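Side-chain contacts in trimethylamine-N-oxide reductase (Haemophilus influenzae, PDB 7L5I), which probably reduces N-oxide or S-oxide substrates such as trimethylamine N-oxide at a molybdenum centre carried by two pyranopterin guanosine dinucleotides: residues E705-A709 with R710-D714; G286-K290 with D291-K295; Q529-P532 with P533-E536; N472-V475 with K476-Q479. All blocks are in the same frame, centred on the assembly; numbering follows the deposited sequence.

All four contacts are local, formed by neighbours along the chain, and their centres lie 22 to 35 Å from the centre of the chain. Interactions 1 and 2 treat opposite ends of helices: the first closes helix 704-708 with backbone bonds and an arginine, the second opens helix 290-296 with an aspartate. Interaction 4 runs along helix 471-477 and adds leucine-phenylalanine packing on the buried flank of a partly buried contact. Interaction 3 has no regular secondary structure; it is a surface contact in which prolines and one glutamine amide shape a loop. Interaction 1 belongs to the dinucleotide-binding region, whereas interactions 2, 3 and 4 belong to the larger molybdopterin oxidoreductase region.

Interaction 1. Residues E705-A709 with R710-D714; sequences EDAAA and RGIKD
The carbonyl oxygen of A707 is gripped by two backbone N-H groups, R710 N at 3.0 Å and I712 N at 3.0 Å, which reach it from opposite faces of the carbonyl plane. The I712 bond, with G711 N to A708 O at 3.2 Å, defines a Schellman motif that ends helix 704-708. G711, with a phi of 64°, is its C-prime residue, and a type I turn spans A708 to G711.

Past the turn the chain doubles back, bringing CB of I712 to 4.2 Å from CB of A707. This pair faces the sheet of the dinucleotide-binding region: A707 touches V733, and I712 reaches A731 and I793.

The R710 side chain returns to the last turn of the helix, its chain extended from CG to NE. There NH1 donates to D706 O at 2.9 Å, with an N-H...O angle of 152°; the oxygen sits at the guanidinium edge, only 7° out of plane. NH2 is engaged by Q792 OE1, so separate partners on NH1 and NH2 limit how the group can rotate. The D706 carboxylate makes no direct salt bridge to R710, its OD1 lying 4.6 Å from R710 NH1, and OD2 accepts from G740 N. One water bridges the two groups, donating to D706 OD1 and accepting from R710 NH1 at 3.0 Å.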
ATOM      1  N   GLU A 705     -21.052  16.223  16.174  1.00 21.41           N
ATOM      2  CA  GLU A 705     -20.805  17.085  17.324  1.00 23.20           C
ATOM      3  C   GLU A 705     -19.532  17.894  17.151  1.00 26.06           C
ATOM      4  O   GLU A 705     -19.472  19.052  17.575  1.00 23.20           O
ATOM      5  CB  GLU A 705     -20.765  16.239  18.598  1.00 28.23           C
ATOM      6  CG  GLU A 705     -22.108  15.537  18.833  1.00 33.76           C
ATOM      7  CD  GLU A 705     -22.162  14.724  20.116  1.00 41.71           C
ATOM      8  OE1 GLU A 705     -21.284  14.904  20.986  1.00 42.77           O
ATOM      9  OE2 GLU A 705     -23.099  13.905  20.253  1.00 51.69           O
ATOM     10  N   ASP A 706     -18.516  17.330  16.505  1.00 18.64           N
ATOM     11  CA  ASP A 706     -17.320  18.102  16.218  1.00 20.12           C
ATOM     12  C   ASP A 706     -17.606  19.166  15.154  1.00 18.33           C
ATOM     13  O   ASP A 706     -17.064  20.279  15.212  1.00 22.27           O
ATOM     14  CB  ASP A 706     -16.183  17.154  15.791  1.00 20.23           C
ATOM     15  CG  ASP A 706     -15.784  16.145  16.902  1.00 29.57           C
ATOM     16  OD1 ASP A 706     -15.729  16.531  18.099  1.00 24.05           O
ATOM     17  OD2 ASP A 706     -15.514  14.953  16.589  1.00 23.98           O
ATOM     18  N   ALA A 707     -18.465  18.847  14.194  1.00 18.93           N
ATOM     19  CA  ALA A 707     -18.826  19.804  13.161  1.00 16.87           C
ATOM     20  C   ALA A 707     -19.669  20.939  13.749  1.00 22.64           C
ATOM     21  O   ALA A 707     -19.429  22.117  13.473  1.00 21.03           O
ATOM     22  CB  ALA A 707     -19.589  19.100  12.044  1.00 22.44           C
ATOM     23  N   ALA A 708     -20.665  20.592  14.557  1.00 23.68           N
ATOM     24  CA  ALA A 708     -21.529  21.621  15.139  1.00 22.31           C
ATOM     25  C   ALA A 708     -20.742  22.583  16.013  1.00 24.94           C
ATOM     26  O   ALA A 708     -21.036  23.785  16.046  1.00 26.63           O
ATOM     27  CB  ALA A 708     -22.647  20.957  15.938  1.00 27.68           C
ATOM     28  N   ALA A 709     -19.734  22.085  16.733  1.00 22.69           N
ATOM     29  CA  ALA A 709     -18.938  22.962  17.581  1.00 25.80           C
ATOM     30  C   ALA A 709     -18.190  24.027  16.790  1.00 28.34           C
ATOM     31  O   ALA A 709     -17.761  25.026  17.375  1.00 24.98           O
ATOM     32  CB  ALA A 709     -17.935  22.147  18.395  1.00 27.51           C
ATOM     33  N   ARG A 710     -18.018  23.835  15.482  1.00 27.22           N
ATOM     34  CA  ARG A 710     -17.282  24.748  14.621  1.00 22.16           C
ATOM     35  C   ARG A 710     -18.176  25.436  13.594  1.00 21.61           C
ATOM     36  O   ARG A 710     -17.671  26.095  12.680  1.00 24.05           O
ATOM     37  CB  ARG A 710     -16.167  23.979  13.901  1.00 21.19           C
ATOM     38  CG  ARG A 710     -15.131  23.403  14.832  1.00 21.48           C
ATOM     39  CD  ARG A 710     -14.315  22.261  14.186  1.00 21.30           C
ATOM     40  NE  ARG A 710     -13.202  21.953  15.075  1.00 19.39           N
ATOM     41  CZ  ARG A 710     -13.305  21.206  16.166  1.00 17.89           C
ATOM     42  NH1 ARG A 710     -14.471  20.654  16.483  1.00 20.88           N
ATOM     43  NH2 ARG A 710     -12.260  21.020  16.936  1.00 18.37           N
ATOM     44  N   GLY A 711     -19.489  25.275  13.701  1.00 21.95           N
ATOM     45  CA  GLY A 711     -20.377  25.847  12.703  1.00 25.52           C
ATOM     46  C   GLY A 711     -20.208  25.268  11.324  1.00 29.76           C
ATOM     47  O   GLY A 711     -20.460  25.965  10.328  1.00 24.71           O
ATOM     48  N   ILE A 712     -19.809  23.996  11.226  1.00 23.93           N
ATOM     49  CA  ILE A 712     -19.571  23.341   9.944  1.00 22.71           C
ATOM     50  C   ILE A 712     -20.790  22.507   9.580  1.00 22.84           C
ATOM     51  O   ILE A 712     -21.257  21.677  10.373  1.00 25.74           O
ATOM     52  CB  ILE A 712     -18.299  22.478   9.997  1.00 20.68           C
ATOM     53  CG1 ILE A 712     -17.081  23.355  10.155  1.00 22.94           C
ATOM     54  CG2 ILE A 712     -18.216  21.600   8.735  1.00 22.10           C
ATOM     55  CD1 ILE A 712     -15.842  22.606  10.574  1.00 23.44           C
ATOM     56  N   LYS A 713     -21.306  22.718   8.378  1.00 22.81           N
ATOM     57  CA  LYS A 713     -22.412  21.934   7.857  1.00 27.18           C
ATOM     58  C   LYS A 713     -21.918  21.049   6.719  1.00 27.15           C
ATOM     59  O   LYS A 713     -20.905  21.334   6.075  1.00 24.37           O
ATOM     60  CB  LYS A 713     -23.548  22.837   7.370  1.00 38.56           C
ATOM     61  CG  LYS A 713     -24.874  22.109   7.152  1.00 65.26           C
ATOM     62  CD  LYS A 713     -25.519  21.634   8.463  1.00 74.82           C
ATOM     63  CE  LYS A 713     -26.424  20.412   8.247  1.00 73.28           C
ATOM     64  NZ  LYS A 713     -25.675  19.119   8.110  1.00 55.19           N
ATOM     65  N   ASP A 714     -22.650  19.968   6.489  1.00 26.33           N
ATOM     66  CA  ASP A 714     -22.304  19.046   5.426  1.00 26.49           C
ATOM     67  C   ASP A 714     -22.153  19.794   4.109  1.00 28.89           C
ATOM     68  O   ASP A 714     -23.012  20.593   3.730  1.00 24.91           O
ATOM     69  CB  ASP A 714     -23.382  17.972   5.310  1.00 30.49           C
ATOM     70  CG  ASP A 714     -22.952  16.835   4.437  1.00 35.94           C
ATOM     71  OD1 ASP A 714     -22.109  16.034   4.892  1.00 34.38           O
ATOM     72  OD2 ASP A 714     -23.433  16.759   3.286  1.00 40.75           O
TER
HETATM   73  O   HOH W   1     -15.341  19.148  18.905  1.00 28.41           O

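Interaction 2. Residues G286-K290 with D291-K295; sequences GKHDK and DFLKK
D289 and F292 cross at about a right angle, with the carboxylate and ring planes 54° apart. The contact is made near the root of the aromatic side chain: CG of D289 lies 3.5 Å from CB of F292, while the ring itself leads away to stack with Y296. D289 has its CG anti to the backbone N (chi1 -168°), which carries the carboxylate forward to the first turn of the helix that follows. OD1 then accepts from F292 N at 3.0 Å, and the N-H...O angle of 172° makes this a straight bond. The donor comes from well above the carboxylate plane.

This is the N-cap of helix 290-296: D289 precedes the first helical residue and its side chain takes up a backbone N-H of the first turn. The negative charge of D289 is probably stabilised by the helix N-terminus. The CB of D291 lies 3.6 Å from OD1 of D289, so the two acidic side chains stand close. Their charged atoms are not in contact, OD1 of D289 and OD2 of D291 being 4.6 Å apart.

The D289 backbone carbonyl adds a second bond, accepting from L293 N at 3.0 Å. L293 folds its side chain against the same oxygen, with CG 3.3 Å from D289 O, and its CD1 continues to H288. Those two side chains also cross at about a right angle, CD1 of L293 meeting CD2 of H288 at 3.9 Å from an oblique direction. H288 and L293 both touch Y300 of helix 300-307, while L293 further touches S370 and M371 of helix 359-372.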
ATOM      1  N   GLY A 286     -10.872 -17.642  32.558  1.00 17.86           N
ATOM      2  CA  GLY A 286     -10.404 -18.972  32.206  1.00 22.48           C
ATOM      3  C   GLY A 286     -10.710 -19.355  30.780  1.00 23.62           C
ATOM      4  O   GLY A 286     -10.950 -20.532  30.490  1.00 20.56           O
ATOM      5  N   LYS A 287     -10.721 -18.391  29.876  1.00 17.25           N
ATOM      6  CA  LYS A 287     -11.083 -18.659  28.490  1.00 17.19           C
ATOM      7  C   LYS A 287      -9.872 -18.740  27.579  1.00 20.32           C
ATOM      8  O   LYS A 287     -10.027 -19.061  26.399  1.00 22.50           O
ATOM      9  CB  LYS A 287     -12.056 -17.593  27.982  1.00 17.57           C
ATOM     10  CG  LYS A 287     -13.495 -17.779  28.489  1.00 20.41           C
ATOM     11  CD  LYS A 287     -14.366 -16.572  28.161  1.00 24.06           C
ATOM     12  CE  LYS A 287     -15.885 -16.824  28.462  1.00 27.11           C
ATOM     13  NZ  LYS A 287     -16.450 -17.783  27.447  1.00 42.97           N
ATOM     14  N   HIS A 288      -8.677 -18.475  28.091  1.00 18.82           N
ATOM     15  CA  HIS A 288      -7.481 -18.673  27.288  1.00 19.82           C
ATOM     16  C   HIS A 288      -7.079 -20.145  27.301  1.00 25.31           C
ATOM     17  O   HIS A 288      -7.504 -20.929  28.156  1.00 23.94           O
ATOM     18  CB  HIS A 288      -6.339 -17.794  27.779  1.00 20.17           C
ATOM     19  CG  HIS A 288      -5.874 -18.084  29.171  1.00 19.65           C
ATOM     20  ND1 HIS A 288      -6.738 -18.356  30.213  1.00 21.39           N
ATOM     21  CD2 HIS A 288      -4.627 -18.102  29.697  1.00 23.39           C
ATOM     22  CE1 HIS A 288      -6.034 -18.552  31.316  1.00 22.58           C
ATOM     23  NE2 HIS A 288      -4.752 -18.396  31.032  1.00 21.59           N
ATOM     24  N   ASP A 289      -6.278 -20.531  26.321  1.00 19.44           N
ATOM     25  CA  ASP A 289      -5.936 -21.947  26.124  1.00 18.17           C
ATOM     26  C   ASP A 289      -4.536 -22.176  26.682  1.00 18.53           C
ATOM     27  O   ASP A 289      -3.526 -22.011  25.994  1.00 18.44           O
ATOM     28  CB  ASP A 289      -6.049 -22.327  24.659  1.00 18.63           C
ATOM     29  CG  ASP A 289      -5.992 -23.837  24.428  1.00 24.04           C
ATOM     30  OD1 ASP A 289      -5.399 -24.565  25.255  1.00 22.02           O
ATOM     31  OD2 ASP A 289      -6.551 -24.291  23.413  1.00 27.28           O
ATOM     32  N   LYS A 290      -4.476 -22.561  27.962  1.00 19.09           N
ATOM     33  CA  LYS A 290      -3.181 -22.726  28.615  1.00 18.40           C
ATOM     34  C   LYS A 290      -2.366 -23.835  27.966  1.00 18.64           C
ATOM     35  O   LYS A 290      -1.136 -23.729  27.869  1.00 21.94           O
ATOM     36  CB  LYS A 290      -3.395 -23.009  30.108  1.00 21.54           C
ATOM     37  CG  LYS A 290      -4.001 -21.841  30.848  1.00 28.93           C
ATOM     38  CD  LYS A 290      -3.983 -22.068  32.359  1.00 38.12           C
ATOM     39  CE  LYS A 290      -5.181 -22.876  32.809  1.00 49.68           C
ATOM     40  NZ  LYS A 290      -5.401 -22.699  34.272  1.00 66.43           N
ATOM     41  N   ASP A 291      -3.028 -24.908  27.514  1.00 21.26           N
ATOM     42  CA  ASP A 291      -2.333 -26.016  26.866  1.00 25.46           C
ATOM     43  C   ASP A 291      -1.699 -25.568  25.559  1.00 21.27           C
ATOM     44  O   ASP A 291      -0.534 -25.873  25.273  1.00 21.86           O
ATOM     45  CB  ASP A 291      -3.309 -27.159  26.589  1.00 31.82           C
ATOM     46  CG  ASP A 291      -3.819 -27.819  27.852  1.00 54.08           C
ATOM     47  OD1 ASP A 291      -3.062 -27.848  28.845  1.00 47.88           O
ATOM     48  OD2 ASP A 291      -4.970 -28.312  27.845  1.00 63.89           O
ATOM     49  N   PHE A 292      -2.465 -24.841  24.750  1.00 19.47           N
ATOM     50  CA  PHE A 292      -1.917 -24.270  23.529  1.00 16.19           C
ATOM     51  C   PHE A 292      -0.721 -23.372  23.833  1.00 16.69           C
ATOM     52  O   PHE A 292       0.329 -23.468  23.184  1.00 16.67           O
ATOM     53  CB  PHE A 292      -2.983 -23.488  22.759  1.00 17.42           C
ATOM     54  CG  PHE A 292      -2.479 -22.941  21.465  1.00 14.84           C
ATOM     55  CD1 PHE A 292      -1.805 -21.758  21.419  1.00 16.25           C
ATOM     56  CD2 PHE A 292      -2.634 -23.657  20.288  1.00 20.07           C
ATOM     57  CE1 PHE A 292      -1.286 -21.260  20.252  1.00 18.32           C
ATOM     58  CE2 PHE A 292      -2.121 -23.161  19.103  1.00 17.28           C
ATOM     59  CZ  PHE A 292      -1.438 -21.949  19.095  1.00 16.62           C
ATOM     60  N   LEU A 293      -0.855 -22.482  24.821  1.00 14.06           N
ATOM     61  CA  LEU A 293       0.208 -21.521  25.071  1.00 14.71           C
ATOM     62  C   LEU A 293       1.503 -22.225  25.464  1.00 18.87           C
ATOM     63  O   LEU A 293       2.586 -21.850  25.010  1.00 16.83           O
ATOM     64  CB  LEU A 293      -0.229 -20.536  26.144  1.00 14.94           C
ATOM     65  CG  LEU A 293      -1.315 -19.564  25.677  1.00 15.77           C
ATOM     66  CD1 LEU A 293      -2.030 -18.943  26.844  1.00 15.88           C
ATOM     67  CD2 LEU A 293      -0.706 -18.465  24.815  1.00 16.60           C
ATOM     68  N   LYS A 294       1.406 -23.278  26.274  1.00 18.58           N
ATOM     69  CA  LYS A 294       2.606 -23.982  26.694  1.00 19.14           C
ATOM     70  C   LYS A 294       3.272 -24.708  25.528  1.00 19.30           C
ATOM     71  O   LYS A 294       4.495 -24.727  25.421  1.00 20.10           O
ATOM     72  CB  LYS A 294       2.267 -24.989  27.790  1.00 21.74           C
ATOM     73  CG  LYS A 294       3.471 -25.800  28.220  1.00 29.61           C
ATOM     74  CD  LYS A 294       3.202 -26.626  29.465  1.00 44.53           C
ATOM     75  CE  LYS A 294       4.518 -27.099  30.084  1.00 56.09           C
ATOM     76  NZ  LYS A 294       4.324 -28.217  31.053  1.00 68.49           N
ATOM     77  N   LYS A 295       2.469 -25.306  24.651  1.00 15.97           N
ATOM     78  CA  LYS A 295       2.979 -26.193  23.619  1.00 16.83           C
ATOM     79  C   LYS A 295       3.456 -25.433  22.389  1.00 19.16           C
ATOM     80  O   LYS A 295       4.396 -25.878  21.728  1.00 15.75           O
ATOM     81  CB  LYS A 295       1.881 -27.175  23.234  1.00 15.80           C
ATOM     82  CG  LYS A 295       2.276 -28.237  22.225  1.00 21.33           C
ATOM     83  CD  LYS A 295       1.155 -29.269  22.056  1.00 26.77           C
ATOM     84  CE  LYS A 295       1.555 -30.333  21.040  1.00 32.94           C
ATOM     85  NZ  LYS A 295       0.412 -31.150  20.554  1.00 32.96           N
TER

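Interaction 3. Residues Q529-P532 with P533-E536; sequences QVVP and PQFE
P533 opens the second segment with its ring against P532: its CD lies 3.6 Å from CB of P532, a contact enforced by the direct linkage of two prolines. The same CD is approached by the amide of Q529, whose NE2 stands 3.9 Å away. Q529 has an extended side chain that crosses the P533 ring at about a right angle, and its NE2 also makes a weak, poorly angled bond within its own segment, to V531 O at 3.3 Å. E509 O offers the same nitrogen a second weak partner.

The next residue, Q534, carries the polar link. A bend at chi2 (-64°) turns its side chain back toward the first segment. NE2 then donates to P532 O at 2.8 Å with an N-H...O angle of 155°. The oxygen is nearly in the amide plane of Q534, 8° out of it, whereas the donor is tilted from the carbonyl plane of P532.

The segment has no regular secondary structure; it belongs to the loop joining strand 523-527 to helix 540-550, and the glutamine side chain bonds back to the carbonyl two residues earlier, spanning P533. The NE2 of Q534 also rests 3.7 Å from CG2 of V531, the two side chains crossing at about a right angle. V531 touches L77 of helix 73-78 and V54 of strand 53-59, while the backbone N of Q534 is held by E509 OE2. Further along, E536 forms a salt bridge through OE1 to R111 NH1.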
ATOM      1  N   GLN A 529      -2.555  -4.617 -26.590  1.00 13.04           N
ATOM      2  CA  GLN A 529      -2.573  -3.194 -26.900  1.00 13.28           C
ATOM      3  C   GLN A 529      -3.917  -2.797 -27.474  1.00 17.68           C
ATOM      4  O   GLN A 529      -4.438  -3.456 -28.371  1.00 15.19           O
ATOM      5  CB  GLN A 529      -1.465  -2.864 -27.898  1.00 14.57           C
ATOM      6  CG  GLN A 529      -1.413  -1.423 -28.351  1.00 15.44           C
ATOM      7  CD  GLN A 529      -0.310  -1.231 -29.385  1.00 20.90           C
ATOM      8  OE1 GLN A 529      -0.109  -2.087 -30.236  1.00 34.57           O
ATOM      9  NE2 GLN A 529       0.393  -0.124 -29.321  1.00 20.86           N
ATOM     10  N   VAL A 530      -4.468  -1.699 -26.962  1.00 13.19           N
ATOM     11  CA  VAL A 530      -5.766  -1.215 -27.394  1.00 14.56           C
ATOM     12  C   VAL A 530      -5.621  -0.158 -28.479  1.00 19.45           C
ATOM     13  O   VAL A 530      -6.329  -0.186 -29.490  1.00 21.23           O
ATOM     14  CB  VAL A 530      -6.543  -0.640 -26.195  1.00 18.71           C
ATOM     15  CG1 VAL A 530      -7.901  -0.202 -26.668  1.00 22.20           C
ATOM     16  CG2 VAL A 530      -6.653  -1.654 -25.071  1.00 18.39           C
ATOM     17  N   VAL A 531      -4.719   0.793 -28.251  1.00 16.48           N
ATOM     18  CA  VAL A 531      -4.450   1.894 -29.179  1.00 18.21           C
ATOM     19  C   VAL A 531      -2.954   2.128 -29.236  1.00 18.08           C
ATOM     20  O   VAL A 531      -2.208   1.723 -28.333  1.00 16.85           O
ATOM     21  CB  VAL A 531      -5.157   3.189 -28.756  1.00 19.11           C
ATOM     22  CG1 VAL A 531      -6.676   3.023 -28.679  1.00 20.46           C
ATOM     23  CG2 VAL A 531      -4.607   3.641 -27.404  1.00 21.29           C
ATOM     24  N   PRO A 532      -2.487   2.830 -30.260  1.00 17.88           N
ATOM     25  CA  PRO A 532      -1.052   3.200 -30.314  1.00 16.66           C
ATOM     26  C   PRO A 532      -0.702   4.200 -29.223  1.00 18.04           C
ATOM     27  O   PRO A 532      -1.584   4.893 -28.688  1.00 18.09           O
ATOM     28  CB  PRO A 532      -0.889   3.822 -31.710  1.00 23.07           C
ATOM     29  CG  PRO A 532      -2.189   3.610 -32.425  1.00 28.69           C
ATOM     30  CD  PRO A 532      -3.254   3.329 -31.416  1.00 23.13           C
ATOM     31  N   PRO A 533       0.580   4.344 -28.888  1.00 17.83           N
ATOM     32  CA  PRO A 533       0.989   5.409 -27.962  1.00 18.68           C
ATOM     33  C   PRO A 533       0.432   6.766 -28.340  1.00 18.04           C
ATOM     34  O   PRO A 533       0.471   7.184 -29.513  1.00 20.95           O
ATOM     35  CB  PRO A 533       2.519   5.380 -28.059  1.00 19.17           C
ATOM     36  CG  PRO A 533       2.819   3.965 -28.339  1.00 21.40           C
ATOM     37  CD  PRO A 533       1.732   3.523 -29.308  1.00 19.30           C
ATOM     38  N   GLN A 534      -0.085   7.461 -27.343  1.00 18.43           N
ATOM     39  CA  GLN A 534      -0.708   8.760 -27.493  1.00 18.36           C
ATOM     40  C   GLN A 534       0.335   9.859 -27.351  1.00 19.07           C
ATOM     41  O   GLN A 534       1.378   9.694 -26.697  1.00 16.28           O
ATOM     42  CB  GLN A 534      -1.803   8.961 -26.444  1.00 18.62           C
ATOM     43  CG  GLN A 534      -2.913   7.921 -26.468  1.00 20.31           C
ATOM     44  CD  GLN A 534      -3.680   7.960 -27.759  1.00 21.61           C
ATOM     45  OE1 GLN A 534      -4.436   8.899 -28.011  1.00 22.92           O
ATOM     46  NE2 GLN A 534      -3.461   6.967 -28.601  1.00 24.68           N
ATOM     47  N   PHE A 535       0.030  11.011 -27.957  1.00 18.64           N
ATOM     48  CA  PHE A 535       0.927  12.162 -27.870  1.00 19.25           C
ATOM     49  C   PHE A 535       2.322  11.706 -28.246  1.00 16.92           C
ATOM     50  O   PHE A 535       2.488  10.991 -29.234  1.00 15.73           O
ATOM     51  CB  PHE A 535       0.840  12.757 -26.468  1.00 18.23           C
ATOM     52  CG  PHE A 535      -0.568  13.075 -26.042  1.00 21.90           C
ATOM     53  CD1 PHE A 535      -1.278  14.066 -26.679  1.00 25.05           C
ATOM     54  CD2 PHE A 535      -1.174  12.371 -25.004  1.00 24.28           C
ATOM     55  CE1 PHE A 535      -2.576  14.388 -26.289  1.00 28.28           C
ATOM     56  CE2 PHE A 535      -2.472  12.679 -24.610  1.00 27.17           C
ATOM     57  CZ  PHE A 535      -3.171  13.696 -25.262  1.00 31.10           C
ATOM     58  N   GLU A 536       3.342  12.122 -27.496  1.00 16.09           N
ATOM     59  CA  GLU A 536       4.708  11.650 -27.734  1.00 16.40           C
ATOM     60  C   GLU A 536       5.165  10.667 -26.651  1.00 15.23           C
ATOM     61  O   GLU A 536       6.364  10.508 -26.423  1.00 16.77           O
ATOM     62  CB  GLU A 536       5.690  12.821 -27.816  1.00 20.03           C
ATOM     63  CG  GLU A 536       5.426  13.770 -28.959  1.00 24.76           C
ATOM     64  CD  GLU A 536       6.605  14.714 -29.220  1.00 56.91           C
ATOM     65  OE1 GLU A 536       6.655  15.321 -30.313  1.00 57.89           O
ATOM     66  OE2 GLU A 536       7.491  14.845 -28.342  1.00 53.75           O
TER

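Interaction 4. Residues N472-V475 with K476-Q479; sequences NTLV and KAFQ
The backbone is the last part of helix 471-477, where A477 N donates to T473 O at 3.0 Å and F478 N to L474 O at 2.9 Å, the i to i+4 bonds of an alpha-helix.

On this frame L474 and F478, four residues apart, lie side by side and point the same way. CD1 of L474 meets CE1 of F478 at 3.8 Å, and its CG is 4.0 Å from CD1 of F478, so the leucine branch lies beside the CD1-CE1 edge of the ring, somewhat out of its plane. The L474 carbonyl oxygen adds to this, standing near the ring plane at the edge, 3.6 Å from CD1 of F478. L474 has CG anti to its N (chi1 -173°), which brings the end of the leucine nearer to the phenylalanine. CB of A477 sits 4.4 Å from CD1 of L474, a looser contact on the same buried flank.

Beyond the phenylalanine, the Q479 side chain, extended past CG, places that CG 3.4 Å from V475 O, so its aliphatic part rests against the carbonyl of the preceding turn.

The buried flank is backed by other helices: A477 and F478 meet L435 of helix 431-436, L474 meets A432, and F465 of helix 464-467 stacks edge-to-face with F478. Past the helix end, R104 NH1 holds F478 O on the way to strand 483-488.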
ATOM      1  N   ASN A 472       5.487  19.027   3.009  1.00 20.37           N
ATOM      2  CA  ASN A 472       6.241  20.277   2.964  1.00 21.92           C
ATOM      3  C   ASN A 472       7.717  20.050   3.247  1.00 21.85           C
ATOM      4  O   ASN A 472       8.569  20.730   2.670  1.00 23.88           O
ATOM      5  CB  ASN A 472       5.638  21.310   3.942  1.00 23.16           C
ATOM      6  CG  ASN A 472       4.223  21.724   3.559  1.00 33.16           C
ATOM      7  OD1 ASN A 472       3.859  21.835   2.377  1.00 39.54           O
ATOM      8  ND2 ASN A 472       3.396  21.933   4.564  1.00 22.55           N
ATOM      9  N   THR A 473       8.056  19.079   4.096  1.00 18.41           N
ATOM     10  CA  THR A 473       9.445  18.741   4.324  1.00 16.44           C
ATOM     11  C   THR A 473      10.042  18.003   3.125  1.00 18.96           C
ATOM     12  O   THR A 473      11.221  18.204   2.800  1.00 18.16           O
ATOM     13  CB  THR A 473       9.579  17.907   5.586  1.00 24.09           C
ATOM     14  OG1 THR A 473       9.220  18.706   6.725  1.00 24.16           O
ATOM     15  CG2 THR A 473      10.980  17.389   5.744  1.00 27.25           C
ATOM     16  N   LEU A 474       9.243  17.170   2.449  1.00 15.80           N
ATOM     17  CA  LEU A 474       9.733  16.509   1.231  1.00 15.51           C
ATOM     18  C   LEU A 474      10.069  17.523   0.141  1.00 16.83           C
ATOM     19  O   LEU A 474      10.998  17.306  -0.653  1.00 15.96           O
ATOM     20  CB  LEU A 474       8.697  15.507   0.718  1.00 16.20           C
ATOM     21  CG  LEU A 474       9.144  14.615  -0.444  1.00 16.78           C
ATOM     22  CD1 LEU A 474      10.215  13.680   0.040  1.00 14.58           C
ATOM     23  CD2 LEU A 474       7.980  13.821  -1.036  1.00 14.26           C
ATOM     24  N   VAL A 475       9.345  18.642   0.089  1.00 15.37           N
ATOM     25  CA  VAL A 475       9.695  19.694  -0.863  1.00 18.08           C
ATOM     26  C   VAL A 475      11.130  20.158  -0.642  1.00 17.05           C
ATOM     27  O   VAL A 475      11.897  20.332  -1.591  1.00 18.65           O
ATOM     28  CB  VAL A 475       8.709  20.872  -0.755  1.00 19.99           C
ATOM     29  CG1 VAL A 475       9.249  22.075  -1.530  1.00 24.17           C
ATOM     30  CG2 VAL A 475       7.344  20.476  -1.276  1.00 19.81           C
ATOM     31  N   LYS A 476      11.510  20.390   0.619  1.00 17.23           N
ATOM     32  CA  LYS A 476      12.873  20.797   0.925  1.00 20.82           C
ATOM     33  C   LYS A 476      13.872  19.711   0.564  1.00 18.99           C
ATOM     34  O   LYS A 476      14.957  19.997   0.036  1.00 18.10           O
ATOM     35  CB  LYS A 476      12.979  21.156   2.408  1.00 23.23           C
ATOM     36  CG  LYS A 476      12.100  22.328   2.786  1.00 28.21           C
ATOM     37  CD  LYS A 476      12.232  23.468   1.781  1.00 53.92           C
ATOM     38  CE  LYS A 476      11.577  24.756   2.264  1.00 74.15           C
ATOM     39  NZ  LYS A 476      10.454  25.155   1.373  1.00 60.21           N
ATOM     40  N   ALA A 477      13.529  18.453   0.852  1.00 16.57           N
ATOM     41  CA  ALA A 477      14.415  17.344   0.543  1.00 14.61           C
ATOM     42  C   ALA A 477      14.715  17.266  -0.946  1.00 14.94           C
ATOM     43  O   ALA A 477      15.845  16.974  -1.348  1.00 16.42           O
ATOM     44  CB  ALA A 477      13.770  16.034   1.015  1.00 18.97           C
ATOM     45  N   PHE A 478      13.718  17.511  -1.772  1.00 14.53           N
ATOM     46  CA  PHE A 478      13.908  17.427  -3.213  1.00 17.68           C
ATOM     47  C   PHE A 478      14.635  18.619  -3.791  1.00 17.87           C
ATOM     48  O   PHE A 478      14.904  18.627  -4.997  1.00 18.69           O
ATOM     49  CB  PHE A 478      12.553  17.242  -3.901  1.00 15.26           C
ATOM     50  CG  PHE A 478      12.253  15.815  -4.188  1.00 18.02           C
ATOM     51  CD1 PHE A 478      12.042  14.924  -3.147  1.00 16.50           C
ATOM     52  CD2 PHE A 478      12.224  15.344  -5.485  1.00 20.33           C
ATOM     53  CE1 PHE A 478      11.793  13.576  -3.390  1.00 18.17           C
ATOM     54  CE2 PHE A 478      11.975  13.982  -5.741  1.00 18.46           C
ATOM     55  CZ  PHE A 478      11.773  13.104  -4.696  1.00 18.85           C
ATOM     56  N   GLN A 479      14.966  19.614  -2.976  1.00 16.73           N
ATOM     57  CA  GLN A 479      15.893  20.662  -3.406  1.00 16.61           C
ATOM     58  C   GLN A 479      17.351  20.247  -3.296  1.00 17.16           C
ATOM     59  O   GLN A 479      18.217  20.962  -3.794  1.00 18.57           O
ATOM     60  CB  GLN A 479      15.678  21.927  -2.586  1.00 18.26           C
ATOM     61  CG  GLN A 479      14.290  22.482  -2.794  1.00 19.14           C
ATOM     62  CD  GLN A 479      13.954  23.644  -1.888  1.00 24.27           C
ATOM     63  OE1 GLN A 479      14.674  23.950  -0.930  1.00 26.82           O
ATOM     64  NE2 GLN A 479      12.844  24.297  -2.185  1.00 24.82           N
TER